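Local coordinates for sensor protein kinase HptS (Staphylococcus aureus, PDB 6LKI) that is a two-component sensor histidine kinase whose extracellular domain probably senses hexose phosphates together with its partner protein HptA, at residues Asn117-Asp128 with Leu158-Lys169. Residues are numbered along the deposited sequence; the frame is centred on the assembly and turned at random.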
# COMPACT_ATOMS: atom_id res chain seq x y z
N ASN B 117 24.54 -20.31 23.61
CA ASN B 117 25.71 -20.66 22.81
C ASN B 117 26.26 -19.51 21.99
O ASN B 117 27.25 -19.70 21.28
CB ASN B 117 25.37 -21.83 21.88
CG ASN B 117 24.95 -23.08 22.64
OD1 ASN B 117 24.10 -23.84 22.18
ND2 ASN B 117 25.54 -23.28 23.81
N ARG B 118 25.65 -18.32 22.07
CA ARG B 118 26.07 -17.16 21.28
C ARG B 118 26.08 -17.47 19.79
O ARG B 118 26.85 -16.88 19.02
CB ARG B 118 27.44 -16.65 21.74
CG ARG B 118 27.44 -16.02 23.12
CD ARG B 118 26.72 -14.68 23.12
NE ARG B 118 26.58 -14.13 24.46
CZ ARG B 118 25.44 -13.66 24.97
NH1 ARG B 118 24.33 -13.69 24.24
NH2 ARG B 118 25.41 -13.18 26.20
N GLN B 119 25.22 -18.39 19.37
CA GLN B 119 25.04 -18.72 17.96
C GLN B 119 23.88 -17.89 17.41
O GLN B 119 22.77 -17.95 17.94
CB GLN B 119 24.77 -20.21 17.77
CG GLN B 119 25.87 -21.13 18.28
CD GLN B 119 25.57 -22.59 18.00
OE1 GLN B 119 24.81 -22.91 17.09
NE2 GLN B 119 26.17 -23.48 18.79
N PHE B 120 24.15 -17.12 16.37
CA PHE B 120 23.17 -16.21 15.79
C PHE B 120 22.63 -16.79 14.49
O PHE B 120 23.19 -17.72 13.91
CB PHE B 120 23.78 -14.83 15.56
CG PHE B 120 24.25 -14.17 16.82
CD1 PHE B 120 25.51 -14.45 17.34
CD2 PHE B 120 23.44 -13.28 17.50
CE1 PHE B 120 25.95 -13.84 18.50
CE2 PHE B 120 23.87 -12.67 18.66
CZ PHE B 120 25.12 -12.95 19.16
N ALA B 121 21.51 -16.23 14.03
CA ALA B 121 20.79 -16.75 12.88
C ALA B 121 20.58 -15.66 11.84
O ALA B 121 20.36 -14.49 12.17
CB ALA B 121 19.43 -17.33 13.29
N LEU B 122 20.66 -16.06 10.57
CA LEU B 122 20.37 -15.20 9.43
C LEU B 122 19.52 -15.98 8.44
O LEU B 122 19.64 -17.20 8.33
CB LEU B 122 21.65 -14.71 8.74
CG LEU B 122 22.32 -13.42 9.21
CD1 LEU B 122 23.75 -13.36 8.70
CD2 LEU B 122 21.54 -12.21 8.75
N ILE B 123 18.67 -15.27 7.71
CA ILE B 123 17.89 -15.85 6.62
C ILE B 123 18.08 -14.97 5.39
O ILE B 123 17.76 -13.77 5.43
CB ILE B 123 16.40 -15.98 6.97
CG1 ILE B 123 16.20 -17.01 8.08
CG2 ILE B 123 15.60 -16.36 5.73
CD1 ILE B 123 14.74 -17.34 8.35
N VAL B 124 18.60 -15.55 4.32
CA VAL B 124 18.88 -14.82 3.09
C VAL B 124 18.22 -15.53 1.92
O VAL B 124 18.05 -16.75 1.92
CB VAL B 124 20.39 -14.65 2.84
CG1 VAL B 124 21.04 -13.84 3.96
CG2 VAL B 124 21.06 -16.01 2.69
N ASP B 125 17.86 -14.75 0.90
CA ASP B 125 17.31 -15.29 -0.32
C ASP B 125 18.44 -15.68 -1.28
O ASP B 125 19.62 -15.47 -1.00
CB ASP B 125 16.34 -14.29 -0.97
CG ASP B 125 16.99 -12.94 -1.23
OD1 ASP B 125 18.17 -12.76 -0.89
OD2 ASP B 125 16.29 -12.05 -1.77
N GLN B 126 18.07 -16.26 -2.42
CA GLN B 126 19.07 -16.59 -3.43
C GLN B 126 19.72 -15.35 -4.03
O GLN B 126 20.81 -15.46 -4.61
CB GLN B 126 18.44 -17.44 -4.54
CG GLN B 126 17.75 -16.64 -5.62
CD GLN B 126 16.31 -16.35 -5.29
OE1 GLN B 126 16.00 -15.75 -4.26
NE2 GLN B 126 15.41 -16.79 -6.16
N TYR B 127 19.09 -14.19 -3.90
CA TYR B 127 19.73 -12.93 -4.27
C TYR B 127 20.60 -12.38 -3.15
O TYR B 127 21.17 -11.30 -3.32
CB TYR B 127 18.68 -11.90 -4.68
CG TYR B 127 17.65 -12.42 -5.65
CD1 TYR B 127 18.04 -13.13 -6.78
CD2 TYR B 127 16.30 -12.22 -5.43
CE1 TYR B 127 17.10 -13.62 -7.67
CE2 TYR B 127 15.36 -12.70 -6.31
CZ TYR B 127 15.76 -13.40 -7.43
OH TYR B 127 14.82 -13.88 -8.31
N ASP B 128 20.72 -13.09 -2.03
CA ASP B 128 21.59 -12.73 -0.92
C ASP B 128 21.09 -11.53 -0.11
O ASP B 128 21.89 -10.89 0.58
CB ASP B 128 23.03 -12.47 -1.39
CG ASP B 128 23.91 -13.71 -1.31
OD1 ASP B 128 23.39 -14.83 -1.35
OD2 ASP B 128 25.15 -13.53 -1.21
N LEU B 158 15.98 -23.58 3.10
CA LEU B 158 14.64 -23.67 3.65
C LEU B 158 13.69 -24.29 2.64
O LEU B 158 13.83 -24.11 1.42
CB LEU B 158 14.15 -22.30 4.10
CG LEU B 158 14.86 -21.72 5.32
CD1 LEU B 158 14.20 -20.44 5.81
CD2 LEU B 158 14.94 -22.75 6.45
N ASN B 159 12.70 -25.02 3.15
CA ASN B 159 11.90 -25.90 2.30
C ASN B 159 10.88 -25.14 1.47
O ASN B 159 10.57 -25.55 0.34
CB ASN B 159 11.21 -26.95 3.16
CG ASN B 159 10.41 -27.94 2.34
OD1 ASN B 159 9.20 -27.80 2.18
ND2 ASN B 159 11.08 -28.96 1.82
N HIS B 160 10.33 -24.05 1.99
CA HIS B 160 9.17 -23.41 1.39
C HIS B 160 9.51 -22.37 0.34
O HIS B 160 8.63 -22.00 -0.45
CB HIS B 160 8.30 -22.77 2.48
CG HIS B 160 8.94 -21.57 3.11
ND1 HIS B 160 9.99 -21.68 4.01
CD2 HIS B 160 8.69 -20.25 2.98
CE1 HIS B 160 10.35 -20.47 4.40
NE2 HIS B 160 9.58 -19.59 3.79
N ALA B 161 10.74 -21.87 0.32
CA ALA B 161 11.13 -20.85 -0.65
C ALA B 161 12.63 -20.93 -0.87
O ALA B 161 13.34 -21.67 -0.18
CB ALA B 161 10.70 -19.45 -0.20
N ASP B 162 13.11 -20.15 -1.83
CA ASP B 162 14.53 -20.11 -2.17
C ASP B 162 15.31 -19.29 -1.13
O ASP B 162 15.97 -18.30 -1.44
CB ASP B 162 14.73 -19.55 -3.57
CG ASP B 162 14.08 -20.42 -4.64
OD1 ASP B 162 14.41 -21.62 -4.71
OD2 ASP B 162 13.25 -19.90 -5.41
N HIS B 163 15.23 -19.74 0.12
CA HIS B 163 15.87 -19.07 1.24
C HIS B 163 16.84 -20.02 1.92
O HIS B 163 16.68 -21.25 1.87
CB HIS B 163 14.83 -18.57 2.26
CG HIS B 163 13.87 -17.57 1.69
ND1 HIS B 163 12.67 -17.26 2.31
CD2 HIS B 163 13.92 -16.81 0.57
CE1 HIS B 163 12.03 -16.36 1.59
NE2 HIS B 163 12.77 -16.07 0.53
N ARG B 164 17.84 -19.45 2.58
CA ARG B 164 18.86 -20.20 3.30
C ARG B 164 18.92 -19.71 4.74
O ARG B 164 18.99 -18.51 4.99
CB ARG B 164 20.23 -20.07 2.64
CG ARG B 164 20.36 -20.78 1.30
CD ARG B 164 21.57 -20.28 0.53
NE ARG B 164 21.38 -18.91 0.06
CZ ARG B 164 22.34 -18.00 0.02
NH1 ARG B 164 23.56 -18.30 0.44
NH2 ARG B 164 22.09 -16.78 -0.43
N LEU B 165 18.91 -20.65 5.68
CA LEU B 165 19.08 -20.35 7.10
C LEU B 165 20.54 -20.54 7.47
O LEU B 165 21.08 -21.64 7.29
CB LEU B 165 18.18 -21.23 7.96
CG LEU B 165 18.53 -21.25 9.45
CD1 LEU B 165 18.27 -19.89 10.10
CD2 LEU B 165 17.77 -22.35 10.17
N ILE B 166 21.17 -19.49 7.98
CA ILE B 166 22.59 -19.51 8.32
C ILE B 166 22.75 -19.25 9.81
O ILE B 166 22.32 -18.20 10.31
CB ILE B 166 23.39 -18.49 7.50
CG1 ILE B 166 22.96 -18.52 6.03
CG2 ILE B 166 24.88 -18.73 7.64
CD1 ILE B 166 23.20 -17.22 5.31
N ILE B 167 23.38 -20.18 10.51
CA ILE B 167 23.70 -20.05 11.92
C ILE B 167 25.21 -19.99 12.07
O ILE B 167 25.92 -20.88 11.58
CB ILE B 167 23.10 -21.20 12.75
CG1 ILE B 167 21.57 -21.16 12.69
CG2 ILE B 167 23.58 -21.13 14.19
CD1 ILE B 167 20.90 -22.24 13.51
N TYR B 168 25.70 -18.95 12.73
CA TYR B 168 27.13 -18.68 12.83
C TYR B 168 27.51 -18.41 14.28
O TYR B 168 26.66 -18.28 15.16
CB TYR B 168 27.54 -17.50 11.94
CG TYR B 168 26.74 -16.24 12.17
CD1 TYR B 168 25.54 -16.02 11.51
CD2 TYR B 168 27.19 -15.26 13.05
CE1 TYR B 168 24.81 -14.87 11.71
CE2 TYR B 168 26.47 -14.10 13.26
CZ TYR B 168 25.28 -13.91 12.59
OH TYR B 168 24.55 -12.76 12.80
N LYS B 169 28.82 -18.30 14.51
CA LYS B 169 29.36 -18.14 15.86
C LYS B 169 30.79 -17.64 15.77
O LYS B 169 31.57 -18.12 14.94
CB LYS B 169 29.31 -19.46 16.63
CG LYS B 169 30.04 -19.44 17.96
CD LYS B 169 29.51 -20.50 18.91
CE LYS B 169 30.38 -20.61 20.15
NZ LYS B 169 30.36 -19.36 20.95
O HOH W 1 21.95 -12.35 12.48
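L122 and Y168 meet on one face of an antiparallel strand pair: methyl CD1 of L122 lies 3.5 Å from CE1 of the tyrosine ring, oblique to its plane. Strands 120-125 and 163-169 are the two inner strands of a four-stranded antiparallel sheet, order 2-1-4-3, beside helix 2-31, consistent with the PAS-like (Cache-type) fold of extracellular sensor domains. On the same face V124 CG2 touches I166 CD1 (3.6 Å), and F120 sets its CB over the Y168 ring, 3.9 Å from the centroid, as a CH-pi contact. The two aromatic planes run nearly parallel but are slid so far apart that the rings barely overlap. A chi1 of 54° places the Y168 ring between its own N and carbonyl carbon and turns it back across the neighbouring strand; its OH shares a water with A121 O and also bonds D135.

The other face carries A121, I123, L165 and I167. I123 reaches L158 at about a right angle, CD1 to CD1, while L110 of helix 108-116 packs against A121 and I167. Between the faces, paired backbone bonds link F120 with Y168, L122 with I166 and V124 with R164; I166 N to L122 O is almost straight (175°).

The ends are polar. K169 crosses Q119, its CD against Q119 CG, and gives its NZ to N117 O (3.1 Å), joining the strand to the backbone just after helix 108-116. At the other end of the pair, R164 bends at chi3 (-70°), with V124 CG2 against one face of its guanidinium. Two acceptors in the type I turn D125-D128 lie near the plane of that group and restrain its rotation: NH2 bonds D125 O at 2.9 Å and makes a salt bridge to D128 OD1 at a short 2.5 Å. D128 N reaches D125 O from the opposite face of the carbonyl plane to R164 NH2.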